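Local atomic coordinates of Ton_1535 (Thermococcus onnurineus, PDB entry 3ZPJ), a protein that is of unknown function and folds into an all-helical alpha-solenoid whose otherwise regular course includes a left-handed helical turn. Residues 229-234 with 248-253; 172-177 with 217-222; 253-256 with 261-264; 225-230 with 257-262. All blocks are in the same frame, centred on the assembly; numbering follows the deposited sequence.

Interaction 1 of 4, residues 229-234 with 248-253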
loop_
_atom_site.group_PDB
_atom_site.type_symbol
_atom_site.label_atom_id
_atom_site.label_comp_id
_atom_site.label_asym_id
_atom_site.label_seq_id
_atom_site.Cartn_x
_atom_site.Cartn_y
_atom_site.Cartn_z
ATOM N N TYR A 229 1.573 8.418 16.162
ATOM C CA TYR A 229 2.546 7.403 15.779
ATOM C C TYR A 229 2.996 7.558 14.313
ATOM O O TYR A 229 4.180 7.464 14.000
ATOM C CB TYR A 229 1.981 6.005 16.040
ATOM C CG TYR A 229 2.940 4.894 15.701
ATOM C CD1 TYR A 229 4.028 4.608 16.520
ATOM C CD2 TYR A 229 2.766 4.138 14.562
ATOM C CE1 TYR A 229 4.917 3.595 16.207
ATOM C CE2 TYR A 229 3.646 3.125 14.241
ATOM C CZ TYR A 229 4.719 2.854 15.067
ATOM O OH TYR A 229 5.586 1.836 14.732
ATOM N N ALA A 230 2.045 7.816 13.425
ATOM C CA ALA A 230 2.339 8.003 12.004
ATOM C C ALA A 230 3.117 9.309 11.767
ATOM O O ALA A 230 4.080 9.354 11.005
ATOM C CB ALA A 230 1.045 8.018 11.209
ATOM N N LEU A 231 2.676 10.373 12.420
ATOM C CA LEU A 231 3.378 11.640 12.364
ATOM C C LEU A 231 4.811 11.465 12.838
ATOM O O LEU A 231 5.736 12.039 12.264
ATOM C CB LEU A 231 2.656 12.647 13.234
ATOM C CG LEU A 231 1.393 13.130 12.544
ATOM C CD1 LEU A 231 0.611 14.036 13.484
ATOM C CD2 LEU A 231 1.770 13.855 11.248
ATOM N N ALA A 232 4.986 10.651 13.875
ATOM C CA ALA A 232 6.313 10.365 14.401
ATOM C C ALA A 232 7.190 9.723 13.334
ATOM O O ALA A 232 8.352 10.089 13.190
ATOM C CB ALA A 232 6.227 9.476 15.629
ATOM N N ILE A 233 6.634 8.779 12.575
ATOM C CA ILE A 233 7.417 8.120 11.533
ATOM C C ILE A 233 7.836 9.121 10.476
ATOM O O ILE A 233 8.976 9.114 10.008
ATOM C CB ILE A 233 6.634 6.988 10.854
ATOM C CG1 ILE A 233 6.281 5.911 11.882
ATOM C CG2 ILE A 233 7.448 6.401 9.728
ATOM C CD1 ILE A 233 5.222 4.927 11.397
ATOM N N ILE A 234 6.901 9.995 10.122
ATOM C CA ILE A 234 7.153 11.031 9.130
ATOM C C ILE A 234 8.318 11.970 9.516
ATOM O O ILE A 234 9.146 12.297 8.666
ATOM C CB ILE A 234 5.856 11.798 8.795
ATOM C CG1 ILE A 234 4.824 10.833 8.208
ATOM C CG2 ILE A 234 6.130 12.911 7.812
ATOM C CD1 ILE A 234 3.461 11.440 8.019
ATOM N N LEU A 248 0.861 17.655 6.005
ATOM C CA LEU A 248 -0.379 18.191 5.445
ATOM C C LEU A 248 -1.334 17.108 4.951
ATOM O O LEU A 248 -2.545 17.191 5.176
ATOM C CB LEU A 248 -0.087 19.195 4.331
ATOM C CG LEU A 248 0.620 20.453 4.840
ATOM C CD1 LEU A 248 0.922 21.447 3.727
ATOM C CD2 LEU A 248 -0.237 21.107 5.889
ATOM N N GLU A 249 -0.793 16.101 4.268
ATOM C CA GLU A 249 -1.601 14.991 3.801
ATOM C C GLU A 249 -2.245 14.309 5.005
ATOM O O GLU A 249 -3.413 13.935 4.968
ATOM C CB GLU A 249 -0.757 13.995 2.969
ATOM C CG GLU A 249 -0.235 14.580 1.652
ATOM C CD GLU A 249 0.500 13.570 0.753
ATOM O OE1 GLU A 249 1.203 12.676 1.283
ATOM O OE2 GLU A 249 0.391 13.699 -0.494
ATOM N N VAL A 250 -1.488 14.174 6.086
ATOM C CA VAL A 250 -2.026 13.541 7.274
ATOM C C VAL A 250 -3.124 14.394 7.893
ATOM O O VAL A 250 -4.177 13.881 8.271
ATOM C CB VAL A 250 -0.933 13.219 8.298
ATOM C CG1 VAL A 250 -1.536 13.029 9.682
ATOM C CG2 VAL A 250 -0.213 11.964 7.876
ATOM N N ALA A 251 -2.896 15.699 7.965
ATOM C CA ALA A 251 -3.912 16.601 8.497
ATOM C C ALA A 251 -5.189 16.453 7.668
ATOM O O ALA A 251 -6.292 16.442 8.202
ATOM C CB ALA A 251 -3.423 18.033 8.474
ATOM N N LEU A 252 -5.024 16.313 6.360
ATOM C CA LEU A 252 -6.161 16.199 5.463
ATOM C C LEU A 252 -6.943 14.907 5.731
ATOM O O LEU A 252 -8.171 14.876 5.691
ATOM C CB LEU A 252 -5.687 16.253 4.007
ATOM C CG LEU A 252 -6.775 16.333 2.940
ATOM C CD1 LEU A 252 -7.734 17.484 3.249
ATOM C CD2 LEU A 252 -6.136 16.504 1.578
ATOM N N TRP A 253 -6.229 13.833 6.012
ATOM C CA TRP A 253 -6.916 12.580 6.284
ATOM C C TRP A 253 -7.639 12.665 7.633
ATOM O O TRP A 253 -8.772 12.206 7.779
ATOM C CB TRP A 253 -5.962 11.378 6.237
ATOM C CG TRP A 253 -6.687 10.147 6.630
ATOM C CD1 TRP A 253 -6.614 9.495 7.826
ATOM C CD2 TRP A 253 -7.655 9.452 5.849
ATOM N NE1 TRP A 253 -7.469 8.418 7.832
ATOM C CE2 TRP A 253 -8.119 8.369 6.624
ATOM C CE3 TRP A 253 -8.163 9.624 4.554
ATOM C CZ2 TRP A 253 -9.074 7.474 6.156
ATOM C CZ3 TRP A 253 -9.115 8.751 4.097
ATOM C CH2 TRP A 253 -9.558 7.680 4.892
#
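Val250 lies with its two methyl branches against Leu231 and Ile234, which stand one helical turn apart on the facing helix. Each branch has its own partner. CG1, set anti to the backbone N by a chi1 of 160°, meets the CD2 methyl of Leu231 at 3.8 Å, the two side chains meeting at an oblique angle. CG2, beside the backbone N of Val250, comes to 3.7 Å from Ile234 CD1, the end of the longer isoleucine branch; here the two side chains run antiparallel where they overlap. Leu231 starts off at a slant to the facing helix, but its branched end turns back to approach it, so that CG also comes near Val250 CG1. The valine thus touches two side chains three residues apart, one with each methyl. All three residues are buried, and the contact is purely apolar. With Leu231 CA and Val250 CA still 7.7 Å apart, the backbones are separated by one layer of aliphatic side chains. Helices 227-237 and 240-256, which run in roughly opposite directions and are joined by a very short link, form a helical hairpin of the alpha-solenoid. Next in the row comes helix 262-271, where Val265 packs on Leu231 and Ala251; on the preceding side, Ala230 packs on Ala221 and Leu222 of helix 216-223.

Interaction 2 of 4, residues 172-177 with 217-222; sequences LPSNEA and QIRAAL
Arg219 reaches across to the backbone carbonyl of Leu172, and this polar grip is the main tie between 172-177 and 217-222. The shorter of the two hydrogen bonds runs from Arg219 NH1 to Leu172 O at 2.7 Å, with an N-H...O angle of 161°. It lies almost in the guanidinium plane and in the carbonyl plane, so the oxygen is met at the edge of the flat group. Arg219 NH2 adds a weak second bond to Leu172 O at 3.3 Å. The arginine chain bends at chi3 (-42°), which swings the guanidinium round to the turn ahead of helix 174-190. That group is fixed further by Tyr181, whose OH is hydrogen-bonded to NH2. Weak bonds from NH1 to Gly214 O and from NH2 to Gly169 O bring in two more carbonyls, and together the three oxygens probably offset the arginine charge beside the positive end of helix 174-190, whose N-cap residue is Pro173.

Van der Waals contacts add to this, on the chain and on the guanidinium. Ser174 OG sits 3.2 Å from Arg219 CD, alongside the methylene next to NE, but its own hydrogen-bonding partners are Val210 O and Ala207 O at the end of helix 194-209. Ala177 CB approaches NH2 obliquely at 3.8 Å.

Deep in the solenoid, the contact ties the start of helix 174-190 to the short helix 216-223, with the C-terminal turn of helix 194-209 packed against both and helix 227-237 following beyond Ala221 and Leu222.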
loop_
_atom_site.group_PDB
_atom_site.type_symbol
_atom_site.label_atom_id
_atom_site.label_comp_id
_atom_site.label_asym_id
_atom_site.label_seq_id
_atom_site.Cartn_x
_atom_site.Cartn_y
_atom_site.Cartn_z
ATOM N N LEU A 172 2.186 -2.454 0.473
ATOM C CA LEU A 172 2.858 -1.617 -0.521
ATOM C C LEU A 172 2.724 -0.133 -0.236
ATOM O O LEU A 172 1.806 0.295 0.463
ATOM C CB LEU A 172 2.297 -1.904 -1.912
ATOM C CG LEU A 172 2.623 -3.300 -2.431
ATOM C CD1 LEU A 172 1.847 -3.590 -3.713
ATOM C CD2 LEU A 172 4.122 -3.468 -2.650
ATOM N N PRO A 173 3.650 0.667 -0.774
ATOM C CA PRO A 173 3.433 2.113 -0.716
ATOM C C PRO A 173 2.247 2.512 -1.606
ATOM O O PRO A 173 1.899 1.771 -2.547
ATOM C CB PRO A 173 4.747 2.684 -1.267
ATOM C CG PRO A 173 5.293 1.588 -2.151
ATOM C CD PRO A 173 4.925 0.317 -1.425
ATOM N N SER A 174 1.647 3.665 -1.306
ATOM C CA SER A 174 0.432 4.139 -1.975
ATOM C C SER A 174 0.478 4.040 -3.500
ATOM O O SER A 174 -0.483 3.579 -4.112
ATOM C CB SER A 174 0.077 5.588 -1.567
ATOM O OG SER A 174 -0.407 5.676 -0.228
ATOM N N ASN A 175 1.572 4.464 -4.127
ATOM C CA ASN A 175 1.574 4.484 -5.591
ATOM C C ASN A 175 1.494 3.070 -6.154
ATOM O O ASN A 175 0.850 2.832 -7.166
ATOM C CB ASN A 175 2.781 5.231 -6.161
ATOM C CG ASN A 175 4.087 4.589 -5.782
ATOM O OD1 ASN A 175 4.229 4.042 -4.692
ATOM N ND2 ASN A 175 5.048 4.640 -6.681
ATOM N N GLU A 176 2.124 2.129 -5.470
ATOM C CA GLU A 176 2.083 0.751 -5.919
ATOM C C GLU A 176 0.818 0.053 -5.442
ATOM O O GLU A 176 0.294 -0.809 -6.135
ATOM C CB GLU A 176 3.348 0.011 -5.480
ATOM C CG GLU A 176 4.612 0.566 -6.144
ATOM C CD GLU A 176 5.893 0.052 -5.492
ATOM O OE1 GLU A 176 5.802 -0.712 -4.497
ATOM O OE2 GLU A 176 6.992 0.418 -5.974
ATOM N N ALA A 177 0.303 0.462 -4.286
ATOM C CA ALA A 177 -0.841 -0.221 -3.683
ATOM C C ALA A 177 -2.153 -0.002 -4.427
ATOM O O ALA A 177 -3.061 -0.839 -4.374
ATOM C CB ALA A 177 -0.992 0.186 -2.219
ATOM N N GLN A 217 3.312 1.202 6.670
ATOM C CA GLN A 217 3.172 1.252 8.133
ATOM C C GLN A 217 2.518 2.566 8.593
ATOM O O GLN A 217 1.913 2.639 9.668
ATOM C CB GLN A 217 4.527 1.050 8.825
ATOM C CG GLN A 217 5.552 2.137 8.539
ATOM C CD GLN A 217 6.471 1.829 7.352
ATOM O OE1 GLN A 217 6.052 1.270 6.320
ATOM N NE2 GLN A 217 7.736 2.212 7.495
ATOM N N ILE A 218 2.648 3.593 7.759
ATOM C CA ILE A 218 2.000 4.875 7.989
ATOM C C ILE A 218 0.503 4.753 7.684
ATOM O O ILE A 218 -0.328 5.173 8.484
ATOM C CB ILE A 218 2.676 6.014 7.146
ATOM C CG1 ILE A 218 3.987 6.454 7.805
ATOM C CG2 ILE A 218 1.770 7.214 6.997
ATOM C CD1 ILE A 218 4.987 7.046 6.832
ATOM N N ARG A 219 0.152 4.174 6.539
ATOM C CA ARG A 219 -1.263 4.014 6.216
ATOM C C ARG A 219 -1.933 3.139 7.262
ATOM O O ARG A 219 -3.043 3.461 7.714
ATOM C CB ARG A 219 -1.479 3.479 4.798
ATOM C CG ARG A 219 -0.876 4.377 3.720
ATOM C CD ARG A 219 -1.580 4.193 2.388
ATOM N NE ARG A 219 -1.863 2.785 2.119
ATOM C CZ ARG A 219 -0.946 1.903 1.732
ATOM N NH1 ARG A 219 0.319 2.297 1.588
ATOM N NH2 ARG A 219 -1.284 0.629 1.498
ATOM N N ALA A 220 -1.240 2.067 7.673
ATOM C CA ALA A 220 -1.754 1.180 8.728
ATOM C C ALA A 220 -2.013 1.921 10.047
ATOM O O ALA A 220 -3.010 1.685 10.725
ATOM C CB ALA A 220 -0.815 -0.001 8.967
ATOM N N ALA A 221 -1.113 2.823 10.414
ATOM C CA ALA A 221 -1.305 3.580 11.639
ATOM C C ALA A 221 -2.494 4.534 11.510
ATOM O O ALA A 221 -3.297 4.674 12.439
ATOM C CB ALA A 221 -0.036 4.341 12.006
ATOM N N LEU A 222 -2.609 5.186 10.358
ATOM C CA LEU A 222 -3.654 6.189 10.156
ATOM C C LEU A 222 -5.025 5.548 10.226
ATOM O O LEU A 222 -5.954 6.094 10.828
ATOM C CB LEU A 222 -3.462 6.889 8.812
ATOM C CG LEU A 222 -2.254 7.824 8.854
ATOM C CD1 LEU A 222 -2.043 8.547 7.540
ATOM C CD2 LEU A 222 -2.442 8.834 10.003
#

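Interaction 3 of 4, residues 253-256 with 261-264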
loop_
_atom_site.group_PDB
_atom_site.type_symbol
_atom_site.label_atom_id
_atom_site.label_comp_id
_atom_site.label_asym_id
_atom_site.label_seq_id
_atom_site.Cartn_x
_atom_site.Cartn_y
_atom_site.Cartn_z
ATOM N N TRP A 253 -6.229 13.833 6.012
ATOM C CA TRP A 253 -6.916 12.580 6.284
ATOM C C TRP A 253 -7.639 12.665 7.633
ATOM O O TRP A 253 -8.772 12.206 7.779
ATOM C CB TRP A 253 -5.962 11.378 6.237
ATOM C CG TRP A 253 -6.687 10.147 6.630
ATOM C CD1 TRP A 253 -6.614 9.495 7.826
ATOM C CD2 TRP A 253 -7.655 9.452 5.849
ATOM N NE1 TRP A 253 -7.469 8.418 7.832
ATOM C CE2 TRP A 253 -8.119 8.369 6.624
ATOM C CE3 TRP A 253 -8.163 9.624 4.554
ATOM C CZ2 TRP A 253 -9.074 7.474 6.156
ATOM C CZ3 TRP A 253 -9.115 8.751 4.097
ATOM C CH2 TRP A 253 -9.558 7.680 4.892
ATOM N N MET A 254 -6.992 13.289 8.611
ATOM C CA MET A 254 -7.604 13.459 9.915
ATOM C C MET A 254 -8.887 14.272 9.758
ATOM O O MET A 254 -9.889 14.025 10.443
ATOM C CB MET A 254 -6.620 14.134 10.882
ATOM C CG MET A 254 -5.327 13.351 11.060
ATOM S SD MET A 254 -4.172 14.095 12.194
ATOM C CE MET A 254 -5.201 14.095 13.621
ATOM N N LYS A 255 -8.855 15.237 8.846
ATOM C CA LYS A 255 -9.981 16.139 8.655
ATOM C C LYS A 255 -11.151 15.354 8.102
ATOM O O LYS A 255 -12.294 15.621 8.434
ATOM C CB LYS A 255 -9.610 17.259 7.693
ATOM C CG LYS A 255 -10.681 18.330 7.477
ATOM C CD LYS A 255 -10.256 19.218 6.316
ATOM C CE LYS A 255 -11.438 19.949 5.680
ATOM N NZ LYS A 255 -11.904 21.087 6.532
ATOM N N ARG A 256 -10.849 14.364 7.272
ATOM C CA ARG A 256 -11.874 13.606 6.584
ATOM C C ARG A 256 -12.503 12.492 7.436
ATOM O O ARG A 256 -13.628 12.062 7.175
ATOM C CB ARG A 256 -11.306 13.086 5.270
ATOM C CG ARG A 256 -11.000 14.255 4.347
ATOM C CD ARG A 256 -10.350 13.861 3.038
ATOM N NE ARG A 256 -10.329 14.998 2.115
ATOM C CZ ARG A 256 -9.690 15.003 0.950
ATOM N NH1 ARG A 256 -9.008 13.934 0.563
ATOM N NH2 ARG A 256 -9.731 16.076 0.171
ATOM N N GLU A 261 -8.486 17.583 15.593
ATOM C CA GLU A 261 -7.100 17.847 15.954
ATOM C C GLU A 261 -6.246 18.135 14.720
ATOM O O GLU A 261 -5.076 18.518 14.834
ATOM C CB GLU A 261 -6.498 16.678 16.726
ATOM C CG GLU A 261 -6.772 16.676 18.213
ATOM C CD GLU A 261 -5.838 15.740 18.963
ATOM O OE1 GLU A 261 -5.580 14.613 18.470
ATOM O OE2 GLU A 261 -5.349 16.144 20.039
ATOM N N TYR A 262 -6.819 17.934 13.539
ATOM C CA TYR A 262 -6.074 18.190 12.317
ATOM C C TYR A 262 -5.627 19.657 12.231
ATOM O O TYR A 262 -4.577 19.947 11.670
ATOM C CB TYR A 262 -6.873 17.767 11.085
ATOM C CG TYR A 262 -7.837 18.800 10.565
ATOM C CD1 TYR A 262 -9.111 18.923 11.105
ATOM C CD2 TYR A 262 -7.481 19.638 9.509
ATOM C CE1 TYR A 262 -10.001 19.860 10.616
ATOM C CE2 TYR A 262 -8.361 20.590 9.023
ATOM C CZ TYR A 262 -9.617 20.695 9.579
ATOM O OH TYR A 262 -10.491 21.632 9.090
ATOM N N LEU A 263 -6.420 20.568 12.791
ATOM C CA LEU A 263 -6.049 21.991 12.802
ATOM C C LEU A 263 -4.688 22.188 13.431
ATOM O O LEU A 263 -3.869 22.954 12.927
ATOM C CB LEU A 263 -7.093 22.830 13.540
ATOM C CG LEU A 263 -8.456 22.735 12.862
ATOM C CD1 LEU A 263 -9.581 22.991 13.841
ATOM C CD2 LEU A 263 -8.512 23.706 11.709
ATOM N N ASP A 264 -4.449 21.484 14.532
ATOM C CA ASP A 264 -3.162 21.544 15.200
ATOM C C ASP A 264 -2.013 21.066 14.312
ATOM O O ASP A 264 -0.953 21.705 14.276
ATOM C CB ASP A 264 -3.186 20.748 16.508
ATOM C CG ASP A 264 -4.209 21.284 17.508
ATOM O OD1 ASP A 264 -4.459 22.514 17.531
ATOM O OD2 ASP A 264 -4.770 20.464 18.272
#
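Tyr262 lays one ring face against the aliphatic chain of Lys255. The lysine CG stands 3.5 Å from the ring centroid and 20° off the ring normal, a CH-pi contact; CB lies over the middle of the ring, CG toward its rim near CZ, and CD just past the edge between CE2 and CZ. Lys255 leaves its helix with CG anti to the backbone N (chi1 -176°) and stays extended until chi4, where a bend of 75° turns the amine back to the phenol. There NZ donates a hydrogen bond to Tyr262 OH at 3.0 Å. The same amine is also hydrogen-bonded to the carbonyl oxygen of Leu293, so the charged end is held at two points. The two segments flank the tight connection between helices 240-256 and 262-271, successive helices of the alpha-solenoid, and Met254 CA and Tyr262 CA are only 5.5 Å apart. At the base of the ring, Met254 CB packs on Tyr262 CB at 3.6 Å. The terminal methyl of the methionine, CE, comes to 4.2 Å from Glu261 CB. On the second face of the tyrosine ring rests CG of Leu263, the next residue along the helix.

Interaction 4 of 4, residues 225-230 with 257-262; sequences GKNHYA and VNNMEY
Asn227 and Asn259 point their side-chain amides at one another across the contact, with the two amide planes 49° apart. As modelled, the nitrogens face each other, ND2 of Asn227 lying 3.2 Å from ND2 of Asn259. Both are donors, so the approach is no hydrogen bond, and the detail of this meeting is doubtful.

The other end of the Asn259 amide has a clear task. Its CG is anti to the backbone N, which sends the amide back over the turn, where OD1 accepts from Glu261 N at 3.0 Å with an N-H...O angle of 155°. The donor is tilted out of the carbonyl plane. This is a capping bond, placed within a type I beta turn from Asn259 to Tyr262 that leads into helix 262-271.

Beside the asparagines, the His228 side chain lies nearly perpendicular to that of Glu261, ring and carboxylate planes being 65° apart. His228 NE2 and Glu261 OE1 are 4.0 Å apart, too far for a hydrogen bond; any attraction between them would be electrostatic and probably modest at this exposed edge.

Asn258, with positive phi, is the C-prime residue of a Schellman motif ending helix 240-256, just as Gly225 ends helix 216-223 in the same way. The contact sets the first turn of helix 227-237 beside the connection between helices 240-256 and 262-271, with Met254 of helix 240-256 packed on both asparagines.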
loop_
_atom_site.group_PDB
_atom_site.type_symbol
_atom_site.label_atom_id
_atom_site.label_comp_id
_atom_site.label_asym_id
_atom_site.label_seq_id
_atom_site.Cartn_x
_atom_site.Cartn_y
_atom_site.Cartn_z
ATOM N N GLY A 225 -6.222 5.076 13.432
ATOM C CA GLY A 225 -6.293 6.330 14.170
ATOM C C GLY A 225 -5.120 6.583 15.112
ATOM O O GLY A 225 -5.220 7.372 16.059
ATOM N N LYS A 226 -3.997 5.914 14.878
ATOM C CA LYS A 226 -2.818 6.182 15.705
ATOM C C LYS A 226 -2.034 7.319 15.055
ATOM O O LYS A 226 -0.933 7.130 14.534
ATOM C CB LYS A 226 -1.940 4.928 15.870
ATOM C CG LYS A 226 -2.606 3.708 16.564
ATOM C CD LYS A 226 -3.614 4.079 17.648
ATOM C CE LYS A 226 -4.422 2.844 18.108
ATOM N NZ LYS A 226 -5.560 3.163 19.031
ATOM N N ASN A 227 -2.616 8.506 15.072
ATOM C CA ASN A 227 -2.087 9.607 14.285
ATOM C C ASN A 227 -0.693 10.081 14.703
ATOM O O ASN A 227 0.166 10.365 13.860
ATOM C CB ASN A 227 -3.094 10.754 14.265
ATOM C CG ASN A 227 -4.361 10.371 13.547
ATOM O OD1 ASN A 227 -4.298 9.754 12.492
ATOM N ND2 ASN A 227 -5.519 10.665 14.145
ATOM N N HIS A 228 -0.469 10.146 16.003
ATOM C CA HIS A 228 0.780 10.668 16.515
ATOM C C HIS A 228 1.901 9.702 16.178
ATOM O O HIS A 228 3.024 10.108 15.882
ATOM C CB HIS A 228 0.657 10.955 18.010
ATOM C CG HIS A 228 -0.317 12.053 18.322
ATOM N ND1 HIS A 228 -0.424 13.193 17.550
ATOM C CD2 HIS A 228 -1.242 12.181 19.305
ATOM C CE1 HIS A 228 -1.364 13.976 18.047
ATOM N NE2 HIS A 228 -1.877 13.385 19.112
ATOM N N TYR A 229 1.573 8.418 16.162
ATOM C CA TYR A 229 2.546 7.403 15.779
ATOM C C TYR A 229 2.996 7.558 14.313
ATOM O O TYR A 229 4.180 7.464 14.000
ATOM C CB TYR A 229 1.981 6.005 16.040
ATOM C CG TYR A 229 2.940 4.894 15.701
ATOM C CD1 TYR A 229 4.028 4.608 16.520
ATOM C CD2 TYR A 229 2.766 4.138 14.562
ATOM C CE1 TYR A 229 4.917 3.595 16.207
ATOM C CE2 TYR A 229 3.646 3.125 14.241
ATOM C CZ TYR A 229 4.719 2.854 15.067
ATOM O OH TYR A 229 5.586 1.836 14.732
ATOM N N ALA A 230 2.045 7.816 13.425
ATOM C CA ALA A 230 2.339 8.003 12.004
ATOM C C ALA A 230 3.117 9.309 11.767
ATOM O O ALA A 230 4.080 9.354 11.005
ATOM C CB ALA A 230 1.045 8.018 11.209
ATOM N N VAL A 257 -11.781 12.034 8.454
ATOM C CA VAL A 257 -12.370 11.147 9.444
ATOM C C VAL A 257 -12.868 11.955 10.656
ATOM O O VAL A 257 -13.015 11.450 11.761
ATOM C CB VAL A 257 -11.404 10.014 9.851
ATOM C CG1 VAL A 257 -10.956 9.261 8.617
ATOM C CG2 VAL A 257 -10.182 10.566 10.591
ATOM N N ASN A 258 -13.130 13.227 10.419
ATOM C CA ASN A 258 -13.755 14.070 11.422
ATOM C C ASN A 258 -12.989 14.136 12.733
ATOM O O ASN A 258 -13.583 14.156 13.804
ATOM C CB ASN A 258 -15.201 13.625 11.635
ATOM C CG ASN A 258 -15.977 13.622 10.342
ATOM O OD1 ASN A 258 -15.960 14.606 9.598
ATOM N ND2 ASN A 258 -16.618 12.502 10.034
ATOM N N ASN A 259 -11.665 14.157 12.639
ATOM C CA ASN A 259 -10.822 14.384 13.806
ATOM C C ASN A 259 -10.363 15.843 13.802
ATOM O O ASN A 259 -9.506 16.224 13.012
ATOM C CB ASN A 259 -9.618 13.446 13.767
ATOM C CG ASN A 259 -8.719 13.590 14.982
ATOM O OD1 ASN A 259 -8.758 14.599 15.716
ATOM N ND2 ASN A 259 -7.886 12.579 15.198
ATOM N N MET A 260 -10.935 16.659 14.674
ATOM C CA MET A 260 -10.679 18.102 14.639
ATOM C C MET A 260 -9.285 18.539 15.119
ATOM O O MET A 260 -8.936 19.728 15.054
ATOM C CB MET A 260 -11.787 18.860 15.389
ATOM C CG MET A 260 -13.158 18.836 14.664
ATOM S SD MET A 260 -13.252 19.727 13.070
ATOM C CE MET A 260 -13.213 18.362 11.908
ATOM N N GLU A 261 -8.486 17.583 15.593
ATOM C CA GLU A 261 -7.100 17.847 15.954
ATOM C C GLU A 261 -6.246 18.135 14.720
ATOM O O GLU A 261 -5.076 18.518 14.834
ATOM C CB GLU A 261 -6.498 16.678 16.726
ATOM C CG GLU A 261 -6.772 16.676 18.213
ATOM C CD GLU A 261 -5.838 15.740 18.963
ATOM O OE1 GLU A 261 -5.580 14.613 18.470
ATOM O OE2 GLU A 261 -5.349 16.144 20.039
ATOM N N TYR A 262 -6.819 17.934 13.539
ATOM C CA TYR A 262 -6.074 18.190 12.317
ATOM C C TYR A 262 -5.627 19.657 12.231
ATOM O O TYR A 262 -4.577 19.947 11.670
ATOM C CB TYR A 262 -6.873 17.767 11.085
ATOM C CG TYR A 262 -7.837 18.800 10.565
ATOM C CD1 TYR A 262 -9.111 18.923 11.105
ATOM C CD2 TYR A 262 -7.481 19.638 9.509
ATOM C CE1 TYR A 262 -10.001 19.860 10.616
ATOM C CE2 TYR A 262 -8.361 20.590 9.023
ATOM C CZ TYR A 262 -9.617 20.695 9.579
ATOM O OH TYR A 262 -10.491 21.632 9.090
#

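The four contacts lie in one region of the solenoid, between helices 174-190 and 262-271. Interactions 1, 3 and 4 cluster round helix 240-256: the centres of 3 and 4 are about 6 Å apart, and interaction 1 is about 8 Å from 4 and 9 Å from 3. Met254 O probably accepts a hydrogen bond from Asn259 N at 2.8 Å, tying interaction 3 to 4, and Ala251 O packs on Tyr262 CB at 3.2 Å. Interaction 2 lies further off, about 12 Å from interaction 1 between centres, yet Leu222 CD1 touches Val250 CG2 at 3.9 Å. Ala221 O and Lys226 N, probably hydrogen-bonded at 2.8 Å, connect interactions 2 and 4.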